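Local coordinates for protein metallopeptidase containing co-catalytic metalloactive site (PDB 3B2Y) that probably acts as a zinc-dependent carboxypeptidase-like hydrolase of the M14 family, and holds a nickel ion in its metal site in this crystal, at residues 75-80 and 113-119; 97-103 and 268-274; 179-185 and 240-246; 201-205 and 255-259. All blocks are in the same frame, centred on the assembly; numbering follows the deposited sequence.

Contact 1 of 4, residues 75-80 and 113-119; sequences FHGEEA and GFKAGHR. With NI (nickel (II) ion), chain C.
The guanidinium of Arg119 lies flat over the imidazole of His76, group centres 3.7 Å apart and planes inclined by 26°, with CZ above the middle of the ring and NH2 3.3 Å from His76 CE1. Both side chains run the same way, and Arg119 gets there on an extended chain whose CG stands opposite its own nitrogen (chi1 -177°). From this position NH1 serves two carboxylates. It meets Glu78 OE2 at 2.9 Å, almost in the guanidinium plane and on the syn lone pair, a salt bridge in which carboxylate and guanidinium planes stand 78° apart. The second bond goes to Glu79 OE2 at 3.0 Å, tilted from the guanidinium plane and less straight. Segment 75-80 carries the HxxE metal-binding motif of M14 peptidases: His76 ND1 binds nickel at 2.2 Å and Glu79 chelates it through both carboxylate oxygens, while His170, from farther along the chain, and two waters complete the site. Arg119 is thus a second-shell group to both ligands, and its charge would tend to stabilise the Glu79 carboxylate. The other ring nitrogen of His76, NE2, hydrogen-bonds to Asn126 OD1, which together with the nickel bond at ND1 holds the ring's rotation. Behind the metal ligands the backbones meet closely at Gly77, whose CA lies 3.0 Å from His118 O; a beta carbon there would collide with Gly113 and His118. One water bridges Gly77 O and Phe114 O, donating to both, and the helix holding Phe114 ends in a Schellman motif at Gly117, where phi is positive.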
# COMPACT_ATOMS: atom_id res chain seq x y z
N PHE A 75 -3.46 -5.32 1.71
CA PHE A 75 -4.84 -5.46 2.20
C PHE A 75 -5.54 -6.61 1.44
O PHE A 75 -6.44 -7.24 1.99
CB PHE A 75 -5.63 -4.15 1.96
CG PHE A 75 -5.36 -3.10 2.98
CD1 PHE A 75 -4.26 -2.26 2.89
CD2 PHE A 75 -6.20 -2.97 4.08
CE1 PHE A 75 -4.00 -1.33 3.91
CE2 PHE A 75 -5.97 -2.01 5.08
CZ PHE A 75 -4.87 -1.22 5.02
N HIS A 76 -5.20 -6.79 0.14
CA HIS A 76 -5.84 -7.77 -0.72
C HIS A 76 -4.81 -8.79 -1.14
O HIS A 76 -3.76 -8.46 -1.70
CB HIS A 76 -6.51 -7.09 -1.91
CG HIS A 76 -7.62 -6.17 -1.52
ND1 HIS A 76 -7.79 -4.94 -2.07
CD2 HIS A 76 -8.60 -6.30 -0.59
CE1 HIS A 76 -8.85 -4.35 -1.54
NE2 HIS A 76 -9.36 -5.16 -0.64
N GLY A 77 -5.07 -10.05 -0.83
CA GLY A 77 -4.05 -11.05 -0.99
C GLY A 77 -3.66 -11.43 -2.39
O GLY A 77 -2.57 -11.93 -2.61
N GLU A 78 -4.53 -11.16 -3.35
CA GLU A 78 -4.18 -11.38 -4.76
C GLU A 78 -3.27 -10.23 -5.29
O GLU A 78 -2.73 -10.34 -6.38
CB GLU A 78 -5.44 -11.56 -5.63
CG GLU A 78 -6.17 -10.36 -6.21
CD GLU A 78 -6.96 -9.59 -5.20
OE1 GLU A 78 -6.61 -9.70 -4.02
OE2 GLU A 78 -7.91 -8.84 -5.57
N GLU A 79 -3.15 -9.15 -4.51
CA GLU A 79 -2.39 -7.95 -4.92
C GLU A 79 -0.95 -7.98 -4.40
O GLU A 79 -0.49 -7.06 -3.76
CB GLU A 79 -3.15 -6.71 -4.43
CG GLU A 79 -4.53 -6.66 -5.11
CD GLU A 79 -5.44 -5.50 -4.66
OE1 GLU A 79 -4.94 -4.60 -3.96
OE2 GLU A 79 -6.68 -5.59 -4.96
N ALA A 80 -0.25 -9.08 -4.69
CA ALA A 80 1.02 -9.44 -4.04
C ALA A 80 2.22 -8.54 -4.41
O ALA A 80 3.21 -8.43 -3.64
CB ALA A 80 1.35 -10.94 -4.28
N GLY A 113 -4.88 -13.93 3.52
CA GLY A 113 -5.20 -13.74 2.11
C GLY A 113 -3.94 -13.81 1.25
O GLY A 113 -3.96 -14.42 0.17
N PHE A 114 -2.86 -13.19 1.71
CA PHE A 114 -1.57 -13.17 1.02
C PHE A 114 -1.07 -14.63 0.84
O PHE A 114 -0.64 -14.99 -0.24
CB PHE A 114 -0.60 -12.32 1.80
CG PHE A 114 0.77 -12.20 1.19
CD1 PHE A 114 1.04 -11.21 0.25
CD2 PHE A 114 1.80 -13.01 1.63
CE1 PHE A 114 2.33 -11.05 -0.25
CE2 PHE A 114 3.08 -12.86 1.13
CZ PHE A 114 3.34 -11.86 0.18
N LYS A 115 -1.10 -15.41 1.92
CA LYS A 115 -0.66 -16.82 1.89
C LYS A 115 -1.45 -17.62 0.87
O LYS A 115 -0.91 -18.55 0.21
CB LYS A 115 -0.79 -17.44 3.32
CG LYS A 115 -0.42 -18.89 3.42
CD LYS A 115 -0.51 -19.37 4.88
CE LYS A 115 -0.50 -20.88 4.95
NZ LYS A 115 -1.85 -21.39 4.58
N ALA A 116 -2.73 -17.33 0.71
CA ALA A 116 -3.56 -18.12 -0.17
C ALA A 116 -3.78 -17.48 -1.54
O ALA A 116 -4.54 -17.99 -2.37
CB ALA A 116 -4.88 -18.40 0.50
N GLY A 117 -3.11 -16.36 -1.77
CA GLY A 117 -3.23 -15.58 -2.99
C GLY A 117 -4.62 -15.07 -3.38
O GLY A 117 -4.92 -14.92 -4.57
N HIS A 118 -5.47 -14.79 -2.40
CA HIS A 118 -6.81 -14.26 -2.71
C HIS A 118 -7.12 -12.99 -1.92
O HIS A 118 -6.57 -12.74 -0.88
CB HIS A 118 -7.92 -15.33 -2.54
CG HIS A 118 -8.01 -15.96 -1.18
ND1 HIS A 118 -8.08 -15.23 -0.01
CD2 HIS A 118 -8.15 -17.25 -0.81
CE1 HIS A 118 -8.18 -16.05 1.02
NE2 HIS A 118 -8.24 -17.28 0.57
N ARG A 119 -8.09 -12.27 -2.43
CA ARG A 119 -8.42 -10.94 -1.97
C ARG A 119 -8.81 -10.92 -0.51
O ARG A 119 -8.34 -10.07 0.25
CB ARG A 119 -9.59 -10.48 -2.78
CG ARG A 119 -10.11 -9.07 -2.55
CD ARG A 119 -11.07 -8.75 -3.69
NE ARG A 119 -11.43 -7.34 -3.63
CZ ARG A 119 -10.64 -6.36 -4.05
NH1 ARG A 119 -9.46 -6.61 -4.59
NH2 ARG A 119 -11.04 -5.11 -3.90
NI NI C . -6.85 -3.78 -3.71
O HOH W 1 -0.35 -13.51 -2.47
O HOH W 2 -7.18 -3.01 -5.85
O HOH W 3 -8.46 -3.03 -4.10

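Contact 2 of 4, residues 97-103 and 268-274; sequences LFERVNL and IAHCAPI
The C-terminal end of helix 253-271 meets the turn that leads into edge strand 102-106 of the central mixed sheet, and Arg100 and Ile268 carry most of the contact. Arg100 NE donates to Ala272 O at 2.7 Å with an N-H...O angle of 163°. The acceptor lies in the guanidinium plane, whereas the donor stands 37° out of the carbonyl plane and therefore on no lone pair. Ala272 is the first residue to leave helical geometry, and the bond ties the arginine to the start of the terminal tail. Flanking the guanidinium are two apolar side chains: Ile274 CG1 sits 3.8 Å from CZ over one face, and Leu97 CD1 lies toward the rim of the opposite face. An extended chain from CG to NE brings the group between them, after a first torsion of 82° that sets CG between the backbone nitrogen and carbonyl carbon. Deeper in, Ile268 CD1 takes up two leucines. Leu97 CD2 approaches it tip to tip at 3.6 Å; Leu103, crossing at about a right angle, brings CD2 to 3.4 Å, tighter than usual van der Waals contact. The CG2 branch of Ile268 instead faces Leu97 CD1 and Arg100 NH2, both at 3.9 Å. Beside this cluster Val101 CB packs on Ala272 CB at 3.6 Å. The apolar layer continues onto the adjoining strand 68-73, where Val101 and Leu103 touch Leu69, while Cys271 reaches both Leu69 and Phe192 of helix 191-201, so the helix end lies over a face of the sheet beside its edge strand 102-106.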
# COMPACT_ATOMS: atom_id res chain seq x y z
N LEU A 97 17.59 8.32 5.03
CA LEU A 97 16.23 8.73 4.62
C LEU A 97 15.49 9.19 5.89
O LEU A 97 14.89 10.25 5.93
CB LEU A 97 15.49 7.62 3.92
CG LEU A 97 13.99 7.92 3.76
CD1 LEU A 97 13.77 9.25 2.97
CD2 LEU A 97 13.23 6.75 3.20
N PHE A 98 15.65 8.45 6.97
CA PHE A 98 14.88 8.74 8.18
C PHE A 98 15.26 10.02 8.89
O PHE A 98 14.52 10.48 9.75
CB PHE A 98 14.87 7.52 9.09
CG PHE A 98 14.50 6.28 8.36
CD1 PHE A 98 13.30 6.20 7.68
CD2 PHE A 98 15.35 5.22 8.27
CE1 PHE A 98 12.96 5.07 6.96
CE2 PHE A 98 14.99 4.09 7.56
CZ PHE A 98 13.81 4.03 6.89
N GLU A 99 16.37 10.65 8.49
CA GLU A 99 16.71 11.98 9.02
C GLU A 99 15.84 13.09 8.46
O GLU A 99 15.84 14.18 9.01
CB GLU A 99 18.17 12.34 8.72
CG GLU A 99 19.12 11.34 9.36
CD GLU A 99 20.60 11.67 9.11
OE1 GLU A 99 20.92 12.83 8.79
OE2 GLU A 99 21.41 10.73 9.24
N ARG A 100 15.14 12.84 7.35
CA ARG A 100 14.30 13.89 6.80
C ARG A 100 12.82 13.58 6.81
O ARG A 100 12.03 14.47 6.51
CB ARG A 100 14.78 14.32 5.42
CG ARG A 100 14.39 13.51 4.26
CD ARG A 100 14.77 14.29 2.99
NE ARG A 100 14.26 13.57 1.83
CZ ARG A 100 14.82 12.47 1.33
NH1 ARG A 100 15.98 12.02 1.81
NH2 ARG A 100 14.27 11.86 0.30
N VAL A 101 12.45 12.38 7.24
CA VAL A 101 11.05 11.97 7.26
C VAL A 101 10.77 10.94 8.33
O VAL A 101 11.60 10.03 8.59
CB VAL A 101 10.61 11.49 5.84
CG1 VAL A 101 11.39 10.25 5.44
CG2 VAL A 101 9.06 11.23 5.75
N ASN A 102 9.63 11.06 8.99
CA ASN A 102 9.16 9.97 9.87
C ASN A 102 8.40 9.02 8.99
O ASN A 102 7.25 9.26 8.68
CB ASN A 102 8.28 10.53 10.98
CG ASN A 102 8.99 11.53 11.84
OD1 ASN A 102 10.11 11.26 12.31
ND2 ASN A 102 8.33 12.67 12.10
N LEU A 103 9.06 8.01 8.47
CA LEU A 103 8.38 7.09 7.52
C LEU A 103 7.87 5.90 8.32
O LEU A 103 8.62 5.31 9.11
CB LEU A 103 9.29 6.65 6.37
CG LEU A 103 8.70 5.74 5.26
CD1 LEU A 103 7.44 6.38 4.64
CD2 LEU A 103 9.69 5.52 4.15
N ILE A 268 7.62 9.69 -1.64
CA ILE A 268 8.67 10.22 -0.76
C ILE A 268 9.37 11.44 -1.36
O ILE A 268 9.55 12.41 -0.66
CB ILE A 268 9.71 9.16 -0.40
CG1 ILE A 268 9.13 8.10 0.57
CG2 ILE A 268 10.96 9.80 0.28
CD1 ILE A 268 10.23 7.43 1.36
N ALA A 269 9.69 11.40 -2.65
CA ALA A 269 10.25 12.58 -3.31
C ALA A 269 9.34 13.83 -3.24
O ALA A 269 9.83 14.97 -3.15
CB ALA A 269 10.59 12.29 -4.77
N HIS A 270 8.02 13.64 -3.32
CA HIS A 270 7.07 14.76 -3.33
C HIS A 270 6.84 15.26 -1.94
O HIS A 270 6.87 16.45 -1.70
CB HIS A 270 5.72 14.36 -3.93
CG HIS A 270 4.81 15.53 -4.11
ND1 HIS A 270 3.95 15.96 -3.13
CD2 HIS A 270 4.70 16.41 -5.12
CE1 HIS A 270 3.33 17.05 -3.54
NE2 HIS A 270 3.75 17.33 -4.76
N CYS A 271 6.71 14.30 -1.01
CA CYS A 271 6.26 14.58 0.36
C CYS A 271 7.37 14.80 1.36
O CYS A 271 7.15 15.41 2.40
CB CYS A 271 5.37 13.44 0.85
SG CYS A 271 3.81 13.34 -0.07
N ALA A 272 8.58 14.30 1.06
CA ALA A 272 9.72 14.59 1.91
C ALA A 272 10.87 14.95 1.00
O ALA A 272 11.79 14.17 0.88
CB ALA A 272 10.06 13.38 2.80
N PRO A 273 10.78 16.09 0.31
CA PRO A 273 11.80 16.41 -0.68
C PRO A 273 13.21 16.61 -0.07
O PRO A 273 13.36 16.91 1.14
CB PRO A 273 11.30 17.71 -1.35
CG PRO A 273 10.25 18.25 -0.45
CD PRO A 273 9.74 17.14 0.40
N ILE A 274 14.20 16.34 -0.91
CA ILE A 274 15.59 16.73 -0.66
C ILE A 274 15.72 18.25 -0.84
O ILE A 274 15.57 19.02 0.13
CB ILE A 274 16.55 16.00 -1.64
CG1 ILE A 274 16.76 14.55 -1.15
CG2 ILE A 274 17.88 16.76 -1.77
CD1 ILE A 274 16.73 13.51 -2.24

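Contact 3 of 4, residues 179-185 and 240-246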
# COMPACT_ATOMS: atom_id res chain seq x y z
N TYR A 179 -3.43 2.93 -12.94
CA TYR A 179 -4.11 4.15 -12.54
C TYR A 179 -3.86 4.37 -11.07
O TYR A 179 -3.23 3.54 -10.43
CB TYR A 179 -5.62 4.14 -12.90
CG TYR A 179 -6.40 3.04 -12.26
CD1 TYR A 179 -6.40 1.75 -12.79
CD2 TYR A 179 -7.17 3.28 -11.12
CE1 TYR A 179 -7.13 0.72 -12.20
CE2 TYR A 179 -7.93 2.27 -10.54
CZ TYR A 179 -7.90 0.99 -11.08
OH TYR A 179 -8.64 -0.02 -10.47
N VAL A 180 -4.29 5.54 -10.60
CA VAL A 180 -4.09 5.94 -9.24
C VAL A 180 -5.36 6.62 -8.70
O VAL A 180 -5.95 7.47 -9.37
CB VAL A 180 -2.89 6.89 -9.10
CG1 VAL A 180 -3.12 8.24 -9.89
CG2 VAL A 180 -2.70 7.18 -7.65
N TYR A 181 -5.78 6.25 -7.50
CA TYR A 181 -6.76 7.05 -6.78
C TYR A 181 -6.03 8.14 -6.02
O TYR A 181 -5.02 7.88 -5.41
CB TYR A 181 -7.44 6.20 -5.71
CG TYR A 181 -8.32 5.10 -6.20
CD1 TYR A 181 -7.81 3.83 -6.47
CD2 TYR A 181 -9.67 5.30 -6.33
CE1 TYR A 181 -8.63 2.83 -6.88
CE2 TYR A 181 -10.51 4.30 -6.71
CZ TYR A 181 -10.00 3.07 -6.99
OH TYR A 181 -10.89 2.08 -7.41
N SER A 182 -6.54 9.35 -5.97
CA SER A 182 -5.87 10.39 -5.20
C SER A 182 -6.85 11.29 -4.44
O SER A 182 -7.99 11.44 -4.84
CB SER A 182 -4.95 11.23 -6.12
OG SER A 182 -5.65 12.24 -6.74
N PHE A 183 -6.36 11.88 -3.35
CA PHE A 183 -7.10 12.82 -2.49
C PHE A 183 -6.17 14.00 -2.19
O PHE A 183 -5.06 13.82 -1.68
CB PHE A 183 -7.54 12.14 -1.18
CG PHE A 183 -8.29 10.81 -1.36
CD1 PHE A 183 -7.60 9.64 -1.71
CD2 PHE A 183 -9.63 10.73 -1.19
CE1 PHE A 183 -8.26 8.44 -1.87
CE2 PHE A 183 -10.28 9.55 -1.36
CZ PHE A 183 -9.59 8.41 -1.69
N GLU A 184 -6.60 15.20 -2.57
CA GLU A 184 -5.93 16.45 -2.19
C GLU A 184 -7.01 17.43 -1.77
O GLU A 184 -8.14 17.35 -2.27
CB GLU A 184 -5.13 17.06 -3.35
CG GLU A 184 -4.13 16.07 -3.99
CD GLU A 184 -3.14 16.74 -4.94
OE1 GLU A 184 -2.74 17.89 -4.70
OE2 GLU A 184 -2.77 16.10 -5.95
N PRO A 185 -6.66 18.39 -0.89
CA PRO A 185 -7.63 19.42 -0.51
C PRO A 185 -7.68 20.56 -1.53
O PRO A 185 -7.44 21.71 -1.19
CB PRO A 185 -7.09 19.90 0.84
CG PRO A 185 -5.60 19.83 0.66
CD PRO A 185 -5.38 18.59 -0.22
N LYS A 240 -3.08 14.97 4.91
CA LYS A 240 -3.05 16.08 3.98
C LYS A 240 -3.14 15.66 2.51
O LYS A 240 -3.65 16.40 1.68
CB LYS A 240 -1.78 16.93 4.25
CG LYS A 240 -1.78 17.47 5.66
CD LYS A 240 -0.61 18.40 5.93
CE LYS A 240 -0.71 18.96 7.35
NZ LYS A 240 0.34 19.97 7.59
N LEU A 241 -2.61 14.48 2.21
CA LEU A 241 -2.55 13.96 0.84
C LEU A 241 -2.63 12.40 0.98
O LEU A 241 -2.19 11.80 1.97
CB LEU A 241 -1.24 14.36 0.16
CG LEU A 241 -0.82 15.80 -0.08
CD1 LEU A 241 0.65 15.90 -0.53
CD2 LEU A 241 -1.79 16.37 -1.08
N ALA A 242 -3.34 11.79 0.04
CA ALA A 242 -3.40 10.35 -0.01
C ALA A 242 -3.46 9.85 -1.42
O ALA A 242 -4.04 10.47 -2.30
CB ALA A 242 -4.59 9.75 0.85
N ALA A 243 -2.92 8.66 -1.61
CA ALA A 243 -3.09 8.00 -2.91
C ALA A 243 -3.18 6.50 -2.75
O ALA A 243 -2.69 5.93 -1.81
CB ALA A 243 -1.93 8.37 -3.87
N CYS A 244 -3.84 5.87 -3.70
CA CYS A 244 -3.84 4.41 -3.78
C CYS A 244 -3.42 4.06 -5.19
O CYS A 244 -4.15 4.39 -6.15
CB CYS A 244 -5.24 3.93 -3.47
SG CYS A 244 -5.49 2.17 -3.71
N SER A 245 -2.22 3.50 -5.35
CA SER A 245 -1.81 3.10 -6.69
C SER A 245 -2.43 1.76 -7.02
O SER A 245 -2.67 0.90 -6.14
CB SER A 245 -0.30 3.04 -6.80
OG SER A 245 0.26 2.32 -5.75
N GLU A 246 -2.68 1.55 -8.31
CA GLU A 246 -3.22 0.31 -8.81
C GLU A 246 -2.36 -0.16 -9.98
O GLU A 246 -2.54 0.34 -11.13
CB GLU A 246 -4.64 0.52 -9.31
CG GLU A 246 -5.66 0.86 -8.21
CD GLU A 246 -6.14 -0.36 -7.44
OE1 GLU A 246 -5.71 -1.50 -7.76
OE2 GLU A 246 -6.96 -0.18 -6.51
O HOH W 4 -9.50 -0.18 -8.01
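Six backbone hydrogen bonds join Tyr179, Tyr181 and Phe183 to Glu246, Cys244 and Ala242 in three antiparallel hydrogen-bonded pairs. The central pair is short in both directions, Tyr181 N to Cys244 O at 2.8 Å and Cys244 N to Tyr181 O at 2.9 Å; at the Tyr179-Glu246 pair Tyr179 N reaches Glu246 O at 3.3 Å. Between them lie the non-hydrogen-bonded pairs Val180-Ser245 and Ser182-Ala243. A water joins the side-chain ends, donating to Tyr179 OH at 2.6 Å and weakly to Glu246 OE2, and also bonding to Tyr181 OH. Tyr179 OH has a further partner in Asp172. The phenol ring of Tyr179 and the chain of Glu246 run side by side: Glu246 CB sits 3.8 Å from the Tyr179 ring centroid, 11° off its normal, a CH-pi contact, and Glu246 CG follows over the same face, 3.5 Å from Tyr179 CE2. A bend at chi2 (-80°) turns the carboxylate toward Tyr181, whose ring edge offers CE1 to OE2 at 3.5 Å. A serine in place of Tyr179 would probably leave one flank of Glu246 without its aromatic cover and the bridging water without one of its two phenol partners, so that the carboxylate could turn more easily. Farther along this face Cys244 SG lies obliquely beside the Tyr181 ring, and Phe183 CD1 meets Ala242 CB at 4.0 Å. The strands run antiparallel (169°) within the mixed sheet typical of the M14 carboxypeptidase fold, and Glu246, the predicted proton donor/acceptor, stands on the face turned to the metal site.

Contact 4 of 4, residues 201-205 and 255-259; sequences GQYFK and RRVQA
Arg255 reaches across to the backbone carbonyl of Tyr203, and that oxygen accepts two of its N-H groups. NE donates at 3.2 Å with an N-H...O angle of 146°, lying in the carbonyl plane on a lone pair, while NH2 adds a weak bond to the same Tyr203 O. A water takes up NH2 as well, accepting from it at 3.1 Å and donating to Gln202 O at 2.6 Å, so two successive carbonyls of the loop are bound to one guanidinium, directly and through solvent. CG opposite the backbone nitrogen (chi1 -158°) and an extended chain carry the group outward from the helix, with Tyr203 CD1 over the centre of one guanidinium face, 4.0 Å from CZ. An alanine at Arg255 would remove every one of these donors, and the Tyr203 carbonyl would probably lose its hold on the helix, leaving the loop freer to shift. The aromatic pair of the loop packs against the same helix. Ala259 CA lies 3.9 Å from the centroid of the Tyr203 ring, a CH-pi contact over one face, and Gln258 CB approaches CE1. Ala259 CB meets Phe204 CE2 at 3.6 Å, while Phe204 CZ comes to Arg256 CG at 3.8 Å. The polar end of Arg256 turns elsewhere, to a salt bridge with Glu171, a bond to Glu251 O and a cation-pi contact with Trp13. The arrangement is the loop that leaves helix 191-201 toward strand 221-223, docked on the early turns of helix 253-271, which follows sheet strand 242-248 in this alpha/beta fold.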
# COMPACT_ATOMS: atom_id res chain seq x y z
N GLY A 201 3.10 5.47 -14.90
CA GLY A 201 3.14 5.56 -16.37
C GLY A 201 4.47 5.24 -17.07
O GLY A 201 4.49 4.94 -18.26
N GLN A 202 5.59 5.28 -16.36
CA GLN A 202 6.89 4.85 -16.88
C GLN A 202 6.92 3.33 -17.13
O GLN A 202 7.67 2.83 -17.97
CB GLN A 202 8.05 5.20 -15.91
CG GLN A 202 8.17 6.64 -15.38
CD GLN A 202 8.96 6.74 -14.04
OE1 GLN A 202 8.77 5.95 -13.07
NE2 GLN A 202 9.84 7.76 -13.97
N TYR A 203 6.08 2.59 -16.40
CA TYR A 203 6.05 1.14 -16.44
C TYR A 203 4.90 0.54 -17.29
O TYR A 203 5.09 -0.48 -17.95
CB TYR A 203 6.01 0.58 -15.02
CG TYR A 203 7.31 0.76 -14.31
CD1 TYR A 203 8.35 -0.17 -14.43
CD2 TYR A 203 7.54 1.90 -13.54
CE1 TYR A 203 9.58 0.04 -13.77
CE2 TYR A 203 8.75 2.11 -12.88
CZ TYR A 203 9.76 1.19 -13.00
OH TYR A 203 10.96 1.42 -12.34
N PHE A 204 3.72 1.15 -17.22
CA PHE A 204 2.52 0.62 -17.88
C PHE A 204 1.75 1.74 -18.56
O PHE A 204 1.94 2.90 -18.23
CB PHE A 204 1.58 -0.09 -16.88
CG PHE A 204 2.27 -1.11 -16.03
CD1 PHE A 204 2.71 -2.31 -16.58
CD2 PHE A 204 2.52 -0.85 -14.70
CE1 PHE A 204 3.36 -3.26 -15.79
CE2 PHE A 204 3.17 -1.80 -13.89
CZ PHE A 204 3.62 -3.00 -14.47
N LYS A 205 0.90 1.37 -19.51
CA LYS A 205 -0.03 2.31 -20.13
C LYS A 205 -1.07 2.68 -19.09
O LYS A 205 -1.49 1.82 -18.27
CB LYS A 205 -0.69 1.70 -21.38
CG LYS A 205 0.18 1.86 -22.63
N ARG A 255 8.00 -6.59 -12.99
CA ARG A 255 7.73 -5.21 -13.39
C ARG A 255 6.74 -4.52 -12.45
O ARG A 255 6.79 -3.30 -12.25
CB ARG A 255 7.17 -5.19 -14.81
CG ARG A 255 7.34 -3.89 -15.53
CD ARG A 255 7.26 -4.06 -17.05
NE ARG A 255 7.38 -2.76 -17.71
CZ ARG A 255 8.52 -2.10 -17.88
NH1 ARG A 255 9.68 -2.60 -17.45
NH2 ARG A 255 8.51 -0.92 -18.47
N ARG A 256 5.79 -5.27 -11.91
CA ARG A 256 4.82 -4.67 -10.98
C ARG A 256 5.49 -4.33 -9.68
O ARG A 256 5.22 -3.29 -9.14
CB ARG A 256 3.63 -5.61 -10.71
CG ARG A 256 2.57 -5.59 -11.85
CD ARG A 256 2.05 -6.98 -12.15
NE ARG A 256 1.49 -7.59 -10.97
CZ ARG A 256 1.22 -8.89 -10.86
NH1 ARG A 256 1.40 -9.69 -11.89
NH2 ARG A 256 0.81 -9.40 -9.72
N VAL A 257 6.44 -5.17 -9.28
CA VAL A 257 7.24 -4.96 -8.08
C VAL A 257 8.03 -3.69 -8.25
O VAL A 257 8.00 -2.82 -7.37
CB VAL A 257 8.15 -6.17 -7.80
CG1 VAL A 257 9.15 -5.84 -6.70
CG2 VAL A 257 7.28 -7.42 -7.41
N GLN A 258 8.65 -3.55 -9.42
CA GLN A 258 9.41 -2.36 -9.76
C GLN A 258 8.57 -1.09 -9.79
O GLN A 258 9.00 -0.07 -9.26
CB GLN A 258 10.17 -2.55 -11.09
CG GLN A 258 11.32 -3.53 -10.94
CD GLN A 258 11.86 -4.04 -12.28
OE1 GLN A 258 11.13 -4.09 -13.29
NE2 GLN A 258 13.13 -4.39 -12.30
N ALA A 259 7.39 -1.14 -10.39
CA ALA A 259 6.49 -0.02 -10.49
C ALA A 259 6.00 0.45 -9.10
O ALA A 259 5.95 1.66 -8.84
CB ALA A 259 5.31 -0.34 -11.41
O HOH W 5 6.83 1.22 -19.89

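The metal lies between contacts 1 and 3: contact 1 supplies two of its protein ligands, and contact 3 brings Glu246, whose side chain is about 5 Å from the nickel ion and about 5 Å from that of Glu79. The two contacts do not touch, centres 22 Å apart. Contact 4 lies near without touching: the Phe204 side chain is about 9 Å from that of Glu246, and that of Arg256 about 11 Å from the nickel. Helix 253-271 connects contact 4 with contact 2, centres 22 Å apart. Contact 2 is the remote one, 29 Å from contact 1 between centres, but touches contact 3, where Cys271 SG meets Leu241 CD1 at 4.1 Å.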